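Local coordinates for ABC transporter, substrate-binding protein (Clostridium perfringens, PDB 4EDP), which probably captures a small solute outside the membrane and hands it to an ABC import system, as other bacterial solute-binding proteins do, at residues N72-L76 with T90-F96; F106-Y111 with V128-P134; K123-T127 with L262-T266; G142-S148 with K248-V254; V193-N197 with D331-V335. One frame throughout, in Å; residues are numbered along the deposited sequence.

From the N terminus, contact 1 comes first. It closes a short loop between helix 72-81 and the end of strand 89-93 with the helix after it. Contact 2 follows and closes the loop from 106-111 to 128-134. Contact 3 crosses it, because 123-127 lies between the two segments of contact 2 and packs on the distant strand 262-269. Within the long loop of contact 3 lies contact 4, an antiparallel pairing elsewhere in the same sheet, across the chain's centre from contacts 1 and 2. Contact 5 crosses both contact 3 and contact 4 and brings 193-197 to the start of helix 332-350. Contacts 1, 2 and 3 touch one another, and contact 5 touches contact 1 where Phe332 packs on Glu94 and Ser95.

Contact 1: N72-L76 with T90-F96. With ACT (acetate ion), chain E.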
# COMPACT_ATOMS: atom_id res chain seq x y z
N ASN A 72 -3.30 4.07 -11.60
CA ASN A 72 -4.56 3.79 -10.89
C ASN A 72 -5.74 4.63 -11.34
O ASN A 72 -6.78 4.11 -11.74
CB ASN A 72 -4.39 4.06 -9.39
CG ASN A 72 -3.68 2.95 -8.65
OD1 ASN A 72 -4.18 1.82 -8.56
ND2 ASN A 72 -2.54 3.28 -8.04
N SER A 73 -5.55 5.94 -11.27
CA SER A 73 -6.61 6.88 -11.55
C SER A 73 -7.15 6.85 -12.97
O SER A 73 -8.37 6.84 -13.17
CB SER A 73 -6.17 8.28 -11.16
OG SER A 73 -7.20 9.21 -11.44
N GLU A 74 -6.26 6.81 -13.95
CA GLU A 74 -6.71 6.80 -15.32
C GLU A 74 -7.41 5.50 -15.68
O GLU A 74 -8.41 5.52 -16.39
CB GLU A 74 -5.58 7.15 -16.30
CG GLU A 74 -4.40 6.22 -16.32
CD GLU A 74 -3.20 6.85 -17.06
OE1 GLU A 74 -2.09 6.29 -17.00
OE2 GLU A 74 -3.38 7.92 -17.67
N ARG A 75 -6.90 4.38 -15.21
CA ARG A 75 -7.54 3.10 -15.48
C ARG A 75 -8.91 3.04 -14.81
O ARG A 75 -9.89 2.63 -15.44
CB ARG A 75 -6.65 1.93 -15.05
CG ARG A 75 -5.39 1.83 -15.89
CD ARG A 75 -4.53 0.63 -15.60
NE ARG A 75 -3.93 0.63 -14.26
CZ ARG A 75 -4.38 -0.07 -13.23
NH1 ARG A 75 -3.74 -0.00 -12.07
NH2 ARG A 75 -5.45 -0.84 -13.36
N LEU A 76 -8.99 3.44 -13.55
CA LEU A 76 -10.27 3.43 -12.83
C LEU A 76 -11.29 4.37 -13.48
O LEU A 76 -12.45 4.02 -13.66
CB LEU A 76 -10.08 3.82 -11.37
CG LEU A 76 -11.40 3.87 -10.58
CD1 LEU A 76 -12.10 2.50 -10.60
CD2 LEU A 76 -11.19 4.35 -9.14
N THR A 90 -8.94 -6.44 -12.75
CA THR A 90 -8.34 -5.16 -12.50
C THR A 90 -7.44 -5.12 -11.27
O THR A 90 -7.87 -5.46 -10.16
CB THR A 90 -9.46 -4.12 -12.30
OG1 THR A 90 -10.27 -4.05 -13.49
CG2 THR A 90 -8.90 -2.74 -11.98
N TYR A 91 -6.21 -4.70 -11.49
CA TYR A 91 -5.21 -4.51 -10.42
C TYR A 91 -5.24 -3.03 -10.00
O TYR A 91 -5.08 -2.14 -10.84
CB TYR A 91 -3.79 -4.82 -10.92
CG TYR A 91 -3.32 -6.26 -11.01
CD1 TYR A 91 -3.71 -7.08 -12.05
CD2 TYR A 91 -2.41 -6.76 -10.10
CE1 TYR A 91 -3.23 -8.39 -12.15
CE2 TYR A 91 -1.93 -8.05 -10.19
CZ TYR A 91 -2.34 -8.87 -11.22
OH TYR A 91 -1.86 -10.14 -11.31
N LEU A 92 -5.43 -2.76 -8.71
CA LEU A 92 -5.42 -1.39 -8.18
C LEU A 92 -4.93 -1.36 -6.75
O LEU A 92 -4.97 -2.37 -6.03
CB LEU A 92 -6.84 -0.77 -8.16
CG LEU A 92 -7.58 -0.48 -9.48
CD1 LEU A 92 -9.09 -0.24 -9.25
CD2 LEU A 92 -6.92 0.70 -10.18
N ALA A 93 -4.46 -0.19 -6.33
CA ALA A 93 -4.16 0.04 -4.93
C ALA A 93 -5.53 -0.05 -4.25
O ALA A 93 -6.55 0.34 -4.83
CB ALA A 93 -3.54 1.42 -4.72
N GLU A 94 -5.58 -0.57 -3.03
CA GLU A 94 -6.86 -0.75 -2.34
C GLU A 94 -7.73 0.52 -2.30
O GLU A 94 -8.96 0.45 -2.46
CB GLU A 94 -6.65 -1.29 -0.92
CG GLU A 94 -7.96 -1.65 -0.26
CD GLU A 94 -7.86 -2.06 1.19
OE1 GLU A 94 -6.78 -1.93 1.79
OE2 GLU A 94 -8.91 -2.48 1.72
N SER A 95 -7.11 1.69 -2.08
CA SER A 95 -7.86 2.96 -2.00
C SER A 95 -8.68 3.19 -3.26
O SER A 95 -9.81 3.67 -3.18
CB SER A 95 -6.94 4.16 -1.76
OG SER A 95 -6.09 4.38 -2.86
N PHE A 96 -8.11 2.86 -4.41
CA PHE A 96 -8.79 3.00 -5.69
C PHE A 96 -9.75 1.84 -5.91
O PHE A 96 -10.85 2.04 -6.44
CB PHE A 96 -7.78 3.07 -6.85
CG PHE A 96 -7.01 4.35 -6.90
CD1 PHE A 96 -7.51 5.44 -7.60
CD2 PHE A 96 -5.80 4.49 -6.25
CE1 PHE A 96 -6.81 6.64 -7.64
CE2 PHE A 96 -5.12 5.67 -6.29
CZ PHE A 96 -5.62 6.75 -6.99
C ACT E . 1.12 -10.09 -9.38
O ACT E . 0.11 -10.78 -9.68
OXT ACT E . 1.75 -10.43 -8.34
CH3 ACT E . 1.58 -8.93 -10.22
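The Phe96 ring has Asn72 CB over the centre of one face, a CH-pi contact with CB 3.5 Å from the ring centroid. Leu76 CD2 lies at the ring edge. The Asn72 amide is stacked on Phe96, with the two planes only 3° apart. The contact belongs to the alpha/beta fold of a periplasmic-type binding protein: helix 72-81 packs against the end of strand 89-93 and the helix that follows. Asn72 CG stands anti to its carbonyl carbon (chi1 -79°), and OD1 reaches the N-cap residue of that helix. There it takes a nearly straight bond from Ala93 N, 3.0 Å away. The Tyr91 ring leads away from helix 72-81. An acetate oxygen, probably from crystallisation, lies in plane at its edge and accepts from Tyr91 OH. The third flat group is the Arg75 guanidinium. Ser40 and Gly70 also bind Arg75, and Trp42 makes a cation-pi contact with it. At the guanidinium edge, NH1 and NH2 of Arg75 both grip Tyr91 O, at 2.8 and 2.9 Å.

Contact 2: F106-Y111 with V128-P134. With ACT (acetate ion), chain H.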
# COMPACT_ATOMS: atom_id res chain seq x y z
N PHE A 106 -17.19 -3.83 -9.80
CA PHE A 106 -16.60 -5.13 -9.47
C PHE A 106 -17.56 -6.10 -8.79
O PHE A 106 -18.45 -5.70 -8.05
CB PHE A 106 -15.41 -4.95 -8.53
CG PHE A 106 -14.35 -4.00 -9.04
CD1 PHE A 106 -13.88 -4.11 -10.33
CD2 PHE A 106 -13.75 -3.09 -8.19
CE1 PHE A 106 -12.89 -3.26 -10.80
CE2 PHE A 106 -12.74 -2.24 -8.65
CZ PHE A 106 -12.32 -2.33 -9.96
N ASP A 107 -17.35 -7.38 -9.03
CA ASP A 107 -18.19 -8.39 -8.41
C ASP A 107 -17.81 -8.75 -6.99
O ASP A 107 -16.62 -8.78 -6.65
CB ASP A 107 -18.03 -9.74 -9.14
CG ASP A 107 -18.95 -9.92 -10.32
OD1 ASP A 107 -19.80 -9.05 -10.61
OD2 ASP A 107 -18.83 -11.00 -10.92
N LYS A 108 -18.81 -9.02 -6.15
CA LYS A 108 -18.56 -9.51 -4.80
C LYS A 108 -18.14 -10.96 -5.12
O LYS A 108 -18.85 -11.67 -5.82
CB LYS A 108 -19.81 -9.45 -3.92
CG LYS A 108 -19.59 -9.82 -2.46
CD LYS A 108 -20.90 -9.84 -1.70
CE LYS A 108 -20.75 -10.23 -0.23
NZ LYS A 108 -20.03 -9.20 0.56
N LEU A 109 -16.99 -11.39 -4.61
CA LEU A 109 -16.45 -12.70 -4.99
C LEU A 109 -16.87 -13.92 -4.21
O LEU A 109 -17.07 -13.87 -3.00
CB LEU A 109 -14.93 -12.62 -4.98
CG LEU A 109 -14.27 -11.56 -5.88
CD1 LEU A 109 -12.75 -11.71 -5.78
CD2 LEU A 109 -14.75 -11.69 -7.34
N ASP A 110 -16.99 -15.03 -4.93
CA ASP A 110 -17.31 -16.32 -4.35
C ASP A 110 -15.97 -16.94 -4.00
O ASP A 110 -15.30 -17.50 -4.86
CB ASP A 110 -18.09 -17.17 -5.33
CG ASP A 110 -18.38 -18.55 -4.79
OD1 ASP A 110 -17.96 -18.88 -3.66
OD2 ASP A 110 -19.05 -19.32 -5.52
N TYR A 111 -15.56 -16.80 -2.75
CA TYR A 111 -14.27 -17.32 -2.32
C TYR A 111 -14.16 -18.85 -2.32
O TYR A 111 -13.07 -19.38 -2.11
CB TYR A 111 -13.82 -16.70 -0.98
CG TYR A 111 -13.19 -15.34 -1.17
CD1 TYR A 111 -13.95 -14.18 -1.19
CD2 TYR A 111 -11.83 -15.22 -1.42
CE1 TYR A 111 -13.37 -12.94 -1.40
CE2 TYR A 111 -11.24 -14.01 -1.61
CZ TYR A 111 -12.00 -12.87 -1.62
OH TYR A 111 -11.36 -11.65 -1.81
N VAL A 128 -10.41 -10.13 2.23
CA VAL A 128 -11.32 -11.25 1.95
C VAL A 128 -12.66 -11.01 2.70
O VAL A 128 -13.76 -11.19 2.14
CB VAL A 128 -10.70 -12.58 2.38
CG1 VAL A 128 -11.69 -13.73 2.16
CG2 VAL A 128 -9.39 -12.84 1.62
N GLU A 129 -12.55 -10.61 3.96
CA GLU A 129 -13.73 -10.34 4.77
C GLU A 129 -14.57 -9.22 4.16
O GLU A 129 -15.80 -9.21 4.29
CB GLU A 129 -13.30 -10.02 6.22
CG GLU A 129 -14.47 -9.68 7.13
CD GLU A 129 -14.08 -9.44 8.58
OE1 GLU A 129 -13.01 -9.90 9.03
OE2 GLU A 129 -14.87 -8.77 9.28
N ALA A 130 -13.91 -8.26 3.49
CA ALA A 130 -14.61 -7.14 2.84
C ALA A 130 -15.48 -7.66 1.70
O ALA A 130 -16.51 -7.05 1.37
CB ALA A 130 -13.64 -6.06 2.38
N GLY A 131 -15.08 -8.78 1.11
CA GLY A 131 -15.90 -9.47 0.13
C GLY A 131 -15.65 -9.26 -1.35
O GLY A 131 -16.22 -9.98 -2.17
N TYR A 132 -14.83 -8.28 -1.69
CA TYR A 132 -14.49 -8.03 -3.08
C TYR A 132 -13.07 -8.57 -3.35
O TYR A 132 -12.68 -9.60 -2.79
CB TYR A 132 -14.70 -6.56 -3.43
CG TYR A 132 -16.17 -6.17 -3.35
CD1 TYR A 132 -16.76 -5.86 -2.13
CD2 TYR A 132 -16.96 -6.15 -4.48
CE1 TYR A 132 -18.11 -5.55 -2.04
CE2 TYR A 132 -18.31 -5.83 -4.41
CZ TYR A 132 -18.87 -5.52 -3.18
OH TYR A 132 -20.21 -5.20 -3.10
N GLY A 133 -12.32 -7.92 -4.23
CA GLY A 133 -11.01 -8.40 -4.60
C GLY A 133 -10.03 -8.52 -3.46
O GLY A 133 -9.93 -7.64 -2.64
N PRO A 134 -9.26 -9.62 -3.44
CA PRO A 134 -8.31 -9.79 -2.34
C PRO A 134 -6.98 -9.08 -2.57
O PRO A 134 -6.61 -8.80 -3.72
CB PRO A 134 -8.04 -11.30 -2.35
CG PRO A 134 -8.18 -11.69 -3.78
CD PRO A 134 -9.25 -10.76 -4.36
C ACT H . -21.80 -3.51 -5.56
O ACT H . -21.43 -4.69 -5.36
OXT ACT H . -22.48 -3.33 -6.59
CH3 ACT H . -21.46 -2.38 -4.63
O HOH W 1 -17.52 -12.09 -0.87
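Tyr111 gives the most surface to this contact and lies against Val128. Val128 CG1 sits over the centre of one ring face, 3.7 Å from the Tyr111 centroid in a CH-pi contact. The hydroxyl reaches the chain beyond the helix: Tyr111 OH donates to Tyr132 O at 2.6 Å. Pro134 CB touches the same OH at the ring edge. Tyr132 is next in buried area. Lys108 CB lies over one face of its ring, and Phe106 O is at the edge. Tyr132 OH donates to an acetate ion, probably from the crystallisation liquor, which Lys271 also binds. Lys108 is third. In the modelled conformer its CG lies near Gly131 O. That carbonyl accepts from Leu109 N at 2.9 Å, and a water joins it to Leu109 O. The contact ties a loop to the turn that ends helix 125-130. Strand 262-269 borders it through Asn268 and Ile269, helix 94-103 through Val101, and helix 276-286 through Tyr280 and Ile283.

Contact 3: K123-T127 with L262-T266; sequences KAKST and LNFNT
Phe264 carries most of the packing between 123-127 and 262-266, and the contact across the segments is apolar or van der Waals in kind. The ring end points at Lys123 and Ala124: Phe264 CZ is 3.7 Å from Lys123 O, and Phe264 CE1 is 3.8 Å from Ala124 CA. Farther along, Phe264 CD2 meets the methyl CG2 of Thr127. All these atoms approach the ring obliquely. On one flank Leu262 CD1 touches Lys123 CB at 3.6 Å, and the two side chains cross at about a right angle. On the other, the methyls of Thr127 and Thr266 meet more loosely.

Polar bonds within 123-127 shape the helical side. Ser126 OG donates to Lys123 O at 2.7 Å, and Thr127 OG1 donates to Ala124 O at 2.8 Å. Both carbonyls also accept from the backbone N of the same partner. Each hydroxyl sits between backbone N and carbonyl carbon (chi1 63° and 62°), which turns it back to the preceding turn. In Thr127 this leaves CG2 facing Phe264. Thr127 OG1 also bonds to Ala135 N of strand 135-145.

The contact joins 123-127, which runs into helix 125-130, to strand 262-269. Phe264 also packs on Ala135 and Leu138 of strand 135-145 and on Glu94 of helix 94-103, while Thr266 touches Ala97.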
# COMPACT_ATOMS: atom_id res chain seq x y z
N LYS A 123 -3.72 -10.25 8.46
CA LYS A 123 -3.96 -8.86 8.07
C LYS A 123 -4.54 -8.75 6.65
O LYS A 123 -5.50 -7.99 6.42
CB LYS A 123 -2.70 -8.01 8.18
CG LYS A 123 -2.07 -8.02 9.54
CD LYS A 123 -2.98 -7.53 10.62
CE LYS A 123 -2.30 -7.70 11.96
NZ LYS A 123 -3.20 -7.32 13.06
N ALA A 124 -3.95 -9.47 5.70
CA ALA A 124 -4.41 -9.46 4.31
C ALA A 124 -5.84 -10.03 4.22
O ALA A 124 -6.61 -9.64 3.34
CB ALA A 124 -3.40 -10.25 3.40
N LYS A 125 -6.19 -10.94 5.12
CA LYS A 125 -7.55 -11.51 5.10
C LYS A 125 -8.63 -10.46 5.37
O LYS A 125 -9.80 -10.70 5.11
CB LYS A 125 -7.66 -12.74 6.01
CG LYS A 125 -7.08 -13.97 5.35
CD LYS A 125 -7.07 -15.18 6.28
CE LYS A 125 -6.65 -16.44 5.55
NZ LYS A 125 -6.51 -17.63 6.44
N SER A 126 -8.25 -9.29 5.87
CA SER A 126 -9.23 -8.22 6.01
C SER A 126 -9.88 -7.90 4.63
O SER A 126 -11.05 -7.52 4.56
CB SER A 126 -8.57 -6.97 6.60
OG SER A 126 -7.58 -6.46 5.74
N THR A 127 -9.14 -8.04 3.53
CA THR A 127 -9.71 -7.78 2.22
C THR A 127 -10.68 -8.89 1.81
O THR A 127 -11.63 -8.65 1.10
CB THR A 127 -8.62 -7.57 1.13
OG1 THR A 127 -7.84 -8.76 0.99
CG2 THR A 127 -7.70 -6.42 1.54
N LEU A 262 -0.14 -1.04 7.26
CA LEU A 262 0.01 -1.68 5.97
C LEU A 262 -0.89 -1.04 4.93
O LEU A 262 -1.88 -0.38 5.26
CB LEU A 262 -0.44 -3.14 6.06
CG LEU A 262 0.19 -4.01 7.14
CD1 LEU A 262 -0.38 -5.44 7.09
CD2 LEU A 262 1.70 -3.98 7.01
N ASN A 263 -0.50 -1.21 3.67
CA ASN A 263 -1.36 -0.85 2.54
C ASN A 263 -1.28 -2.06 1.59
O ASN A 263 -0.30 -2.80 1.61
CB ASN A 263 -1.05 0.48 1.89
CG ASN A 263 0.30 0.53 1.25
OD1 ASN A 263 0.49 0.11 0.10
ND2 ASN A 263 1.26 1.12 1.96
N PHE A 264 -2.34 -2.27 0.82
CA PHE A 264 -2.44 -3.41 -0.09
C PHE A 264 -2.76 -3.00 -1.52
O PHE A 264 -3.34 -1.93 -1.75
CB PHE A 264 -3.63 -4.30 0.33
CG PHE A 264 -3.57 -4.78 1.78
CD1 PHE A 264 -2.66 -5.75 2.16
CD2 PHE A 264 -4.44 -4.29 2.72
CE1 PHE A 264 -2.59 -6.19 3.48
CE2 PHE A 264 -4.37 -4.75 4.03
CZ PHE A 264 -3.44 -5.68 4.41
N ASN A 265 -2.41 -3.86 -2.47
CA ASN A 265 -2.86 -3.74 -3.84
C ASN A 265 -3.74 -4.98 -3.98
O ASN A 265 -3.41 -6.05 -3.45
CB ASN A 265 -1.73 -3.75 -4.88
CG ASN A 265 -0.84 -2.53 -4.76
OD1 ASN A 265 -1.27 -1.48 -4.26
ND2 ASN A 265 0.37 -2.64 -5.26
N THR A 266 -4.86 -4.86 -4.69
CA THR A 266 -5.79 -5.95 -4.82
C THR A 266 -6.14 -6.27 -6.26
O THR A 266 -5.85 -5.48 -7.16
CB THR A 266 -7.13 -5.59 -4.11
OG1 THR A 266 -7.79 -4.54 -4.82
CG2 THR A 266 -6.91 -5.19 -2.65

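Contact 4: G142-S148 with K248-V254; sequences GIVVDPS and KPEVINV
Val145 and Val254 turn their side chains to the same face of the sheet, and their CG2 methyls meet obliquely at 4.0 Å. Ile143 and Ile252 share that face. Ile143 lies beside Val254, and Val145 CB is 4.0 Å from Ile252 CG1. Val144 points to the other face with Asn253, where its CG1 packs on Val251 CB at 3.8 Å. Phe226 and Phe241 cover the side chains of Val144 and Val251. Past the strand end, the ring of Pro147 lies obliquely against Ile252 CG2.

The backbones form a short antiparallel pairing between strand 135-145 and strand 252-254. Ile143 with Val254 and Val145 with Ile252 are hydrogen-bonded pairs, with two bonds each. Ile143 N to Val254 O is practically straight, at 179°. Val144 with Asn253 is the non-hydrogen-bonded pair between them. A type I turn, Lys248 to Val251, leads into the second strand.

Asp146 and Lys248 cross at about a right angle. The lysine chain bends at its last torsion (chi4 59°), and CE comes closer to Asp146 OD2 than NZ does. The salt bridge from Asp146 OD2 to Lys248 NZ is long, 3.8 Å. Asp146 OD1 accepts from Ser148 N, an Asx turn, and from Ser148 OG at 2.6 Å, both from one face of the carboxylate. The four backbone bonds thus hold the pairing, while the aspartate mainly shapes its own turn and the lysine probably adds a modest attraction.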
# COMPACT_ATOMS: atom_id res chain seq x y z
N GLY A 142 7.58 2.87 8.18
CA GLY A 142 8.38 2.88 9.38
C GLY A 142 8.88 4.29 9.54
O GLY A 142 8.54 5.19 8.74
N ILE A 143 9.66 4.51 10.60
CA ILE A 143 10.29 5.81 10.80
C ILE A 143 11.76 5.61 10.41
O ILE A 143 12.53 4.91 11.09
CB ILE A 143 10.22 6.30 12.25
CG1 ILE A 143 8.77 6.33 12.76
CG2 ILE A 143 10.86 7.71 12.33
CD1 ILE A 143 8.65 6.68 14.26
N VAL A 144 12.15 6.20 9.29
CA VAL A 144 13.53 6.13 8.84
C VAL A 144 14.24 7.21 9.62
O VAL A 144 13.83 8.38 9.58
CB VAL A 144 13.64 6.35 7.33
CG1 VAL A 144 15.15 6.30 6.87
CG2 VAL A 144 12.79 5.32 6.62
N VAL A 145 15.29 6.83 10.34
CA VAL A 145 16.00 7.73 11.23
C VAL A 145 17.50 7.74 11.03
O VAL A 145 18.11 6.70 10.80
CB VAL A 145 15.76 7.28 12.72
CG1 VAL A 145 16.55 8.18 13.71
CG2 VAL A 145 14.28 7.29 13.08
N ASP A 146 18.10 8.93 11.10
CA ASP A 146 19.57 9.08 11.05
C ASP A 146 19.97 9.09 12.53
O ASP A 146 19.78 10.08 13.22
CB ASP A 146 19.98 10.40 10.40
CG ASP A 146 21.47 10.67 10.51
OD1 ASP A 146 22.22 9.79 10.99
OD2 ASP A 146 21.89 11.79 10.14
N PRO A 147 20.51 7.97 13.03
CA PRO A 147 20.81 7.87 14.45
C PRO A 147 21.98 8.74 14.91
O PRO A 147 22.09 9.03 16.10
CB PRO A 147 21.12 6.37 14.63
CG PRO A 147 21.65 5.95 13.31
CD PRO A 147 20.92 6.76 12.29
N SER A 148 22.79 9.24 13.97
CA SER A 148 23.93 10.07 14.32
C SER A 148 23.55 11.45 14.84
O SER A 148 24.41 12.17 15.35
CB SER A 148 24.90 10.20 13.14
OG SER A 148 24.32 10.92 12.08
N LYS A 248 22.36 7.12 2.14
CA LYS A 248 22.88 7.34 3.47
C LYS A 248 22.78 6.03 4.25
O LYS A 248 21.81 5.84 4.98
CB LYS A 248 22.06 8.43 4.15
CG LYS A 248 22.59 8.87 5.46
CD LYS A 248 21.83 10.06 5.97
CE LYS A 248 22.45 10.66 7.23
NZ LYS A 248 23.85 11.09 6.99
N PRO A 249 23.78 5.15 4.12
CA PRO A 249 23.69 3.81 4.75
C PRO A 249 23.54 3.73 6.27
O PRO A 249 23.10 2.70 6.78
CB PRO A 249 24.96 3.10 4.26
CG PRO A 249 25.85 4.16 3.78
CD PRO A 249 24.98 5.25 3.26
N GLU A 250 23.88 4.80 6.98
CA GLU A 250 23.73 4.82 8.44
C GLU A 250 22.27 4.90 8.93
O GLU A 250 22.02 4.75 10.13
CB GLU A 250 24.56 5.96 9.07
CG GLU A 250 26.09 5.80 8.87
CD GLU A 250 26.93 6.86 9.59
OE1 GLU A 250 28.16 6.91 9.35
OE2 GLU A 250 26.38 7.65 10.39
N VAL A 251 21.30 5.14 8.04
CA VAL A 251 19.92 5.26 8.49
C VAL A 251 19.40 3.89 8.97
O VAL A 251 19.88 2.84 8.54
CB VAL A 251 18.93 5.84 7.43
CG1 VAL A 251 19.30 7.31 7.09
CG2 VAL A 251 18.86 4.94 6.17
N ILE A 252 18.47 3.95 9.93
CA ILE A 252 17.79 2.78 10.49
C ILE A 252 16.28 2.93 10.27
O ILE A 252 15.76 4.04 10.06
CB ILE A 252 18.11 2.61 12.01
CG1 ILE A 252 17.57 3.77 12.84
CG2 ILE A 252 19.63 2.48 12.20
CD1 ILE A 252 17.81 3.60 14.37
N ASN A 253 15.59 1.79 10.31
CA ASN A 253 14.15 1.73 10.12
C ASN A 253 13.50 1.31 11.42
O ASN A 253 13.54 0.13 11.80
CB ASN A 253 13.84 0.72 9.02
CG ASN A 253 12.40 0.72 8.61
OD1 ASN A 253 11.73 1.75 8.61
ND2 ASN A 253 11.91 -0.47 8.20
N VAL A 254 12.92 2.28 12.09
CA VAL A 254 12.27 2.06 13.38
C VAL A 254 10.80 1.70 13.17
O VAL A 254 10.07 2.42 12.47
CB VAL A 254 12.39 3.34 14.29
CG1 VAL A 254 11.55 3.20 15.54
CG2 VAL A 254 13.87 3.62 14.64

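Contact 5: V193-N197 with D331-V335; sequences VKTDN and DFKFV. With ACT (acetate ion), chain G.
Lys194 and Phe334 mark where the two segments come nearest, with their CA atoms 7.8 Å apart. The segment 193-197 is a short helical turn; Asn197 has left helical angles, with positive phi (60°). Asp331 is the N-cap of helix 332-350. Its OD1 accepts from Phe334 N and, weakly, from Lys333 N, and its backbone N donates to an acetate ion, probably from the crystallisation liquor.

Phe334 buries the most surface. Lys194 CG sits over the centre of one ring face, a CH-pi contact 3.7 Å from the centroid. The two side chains slide past each other in opposite directions. Lys194 runs extended over the ring, and its NZ reaches Asp331 OD2 at 2.8 Å. This salt bridge uses the anti lone pair of OD2. The cap bonds go to OD1, and each oxygen thus has its own task. In one of its two conformers Asn197 puts OD1 at the ring edge. Val193 CG2 touches Phe334 CE2 at 3.8 Å and also the acetate methyl.

This surface contact joins helix 193-196 to the start of helix 332-350. Trp342, farther along that helix, packs on Val193, and its NE1 hydrogen-bonds to Asn197 O. Helix 178-189 packs on Val193 through Glu183 and Ala186, and helix 94-103 meets Phe332.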
# COMPACT_ATOMS: atom_id res chain seq x y z
N VAL A 193 -10.45 7.74 14.41
CA VAL A 193 -11.04 8.64 13.40
C VAL A 193 -12.53 8.36 13.15
O VAL A 193 -13.25 9.23 12.67
CB VAL A 193 -10.26 8.64 12.07
CG1 VAL A 193 -8.82 9.11 12.30
CG2 VAL A 193 -10.30 7.24 11.43
N LYS A 194 -13.00 7.15 13.46
CA LYS A 194 -14.42 6.86 13.25
C LYS A 194 -15.30 7.50 14.32
O LYS A 194 -16.52 7.58 14.16
CB LYS A 194 -14.69 5.36 13.16
CG LYS A 194 -14.09 4.70 11.94
CD LYS A 194 -14.45 3.23 11.85
CE LYS A 194 -13.96 2.63 10.55
NZ LYS A 194 -14.36 1.19 10.41
N THR A 195 -14.70 7.95 15.41
CA THR A 195 -15.45 8.60 16.48
C THR A 195 -15.75 10.06 16.19
O THR A 195 -16.85 10.55 16.46
CB THR A 195 -14.67 8.50 17.81
OG1 THR A 195 -14.55 7.11 18.18
CG2 THR A 195 -15.37 9.27 18.92
N ASP A 196 -14.77 10.76 15.63
CA ASP A 196 -14.92 12.19 15.36
C ASP A 196 -14.51 12.62 13.94
O ASP A 196 -14.20 13.79 13.70
CB ASP A 196 -14.09 12.97 16.38
CG ASP A 196 -12.57 12.79 16.19
OD1 ASP A 196 -12.13 11.93 15.37
OD2 ASP A 196 -11.80 13.50 16.88
N ASN A 197 -14.50 11.65 13.03
CA ASN A 197 -14.15 11.90 11.64
C ASN A 197 -12.72 12.44 11.47
O ASN A 197 -12.38 12.96 10.40
CB ASN A 197 -15.22 12.77 10.98
CG ASN A 197 -16.58 12.07 10.93
OD1 ASN A 197 -16.64 10.87 10.66
ND2 ASN A 197 -17.66 12.80 11.18
N ASP A 331 -9.39 1.11 7.03
CA ASP A 331 -10.69 0.83 6.42
C ASP A 331 -10.93 1.88 5.36
O ASP A 331 -11.34 3.01 5.66
CB ASP A 331 -11.79 0.90 7.49
CG ASP A 331 -13.19 0.71 6.91
OD1 ASP A 331 -13.36 0.66 5.67
OD2 ASP A 331 -14.15 0.63 7.72
N PHE A 332 -10.66 1.53 4.10
CA PHE A 332 -10.84 2.50 3.01
C PHE A 332 -12.28 2.84 2.65
O PHE A 332 -12.55 3.87 2.02
CB PHE A 332 -9.98 2.15 1.81
CG PHE A 332 -8.57 2.55 2.00
CD1 PHE A 332 -8.19 3.86 1.79
CD2 PHE A 332 -7.63 1.64 2.44
CE1 PHE A 332 -6.90 4.25 1.99
CE2 PHE A 332 -6.35 2.02 2.64
CZ PHE A 332 -5.97 3.33 2.42
N LYS A 333 -13.22 2.00 3.06
CA LYS A 333 -14.61 2.33 2.84
C LYS A 333 -14.88 3.59 3.67
O LYS A 333 -15.46 4.57 3.19
CB LYS A 333 -15.54 1.19 3.27
CG LYS A 333 -17.00 1.46 2.90
CD LYS A 333 -17.93 0.29 3.19
CE LYS A 333 -19.34 0.66 2.73
NZ LYS A 333 -20.32 -0.46 2.83
N PHE A 334 -14.43 3.58 4.92
CA PHE A 334 -14.61 4.73 5.79
C PHE A 334 -13.75 5.93 5.36
O PHE A 334 -14.27 7.03 5.21
CB PHE A 334 -14.33 4.42 7.26
CG PHE A 334 -14.43 5.64 8.14
CD1 PHE A 334 -15.66 6.11 8.54
CD2 PHE A 334 -13.29 6.36 8.46
CE1 PHE A 334 -15.75 7.27 9.31
CE2 PHE A 334 -13.38 7.52 9.22
CZ PHE A 334 -14.60 7.97 9.64
N VAL A 335 -12.46 5.70 5.15
CA VAL A 335 -11.54 6.77 4.80
C VAL A 335 -11.94 7.49 3.51
O VAL A 335 -11.93 8.72 3.46
CB VAL A 335 -10.07 6.27 4.77
CG1 VAL A 335 -9.15 7.29 4.09
CG2 VAL A 335 -9.58 5.95 6.23
C ACT G . -9.91 2.64 10.34
O ACT G . -9.26 2.81 9.32
OXT ACT G . -10.31 1.46 10.53
CH3 ACT G . -10.13 3.76 11.31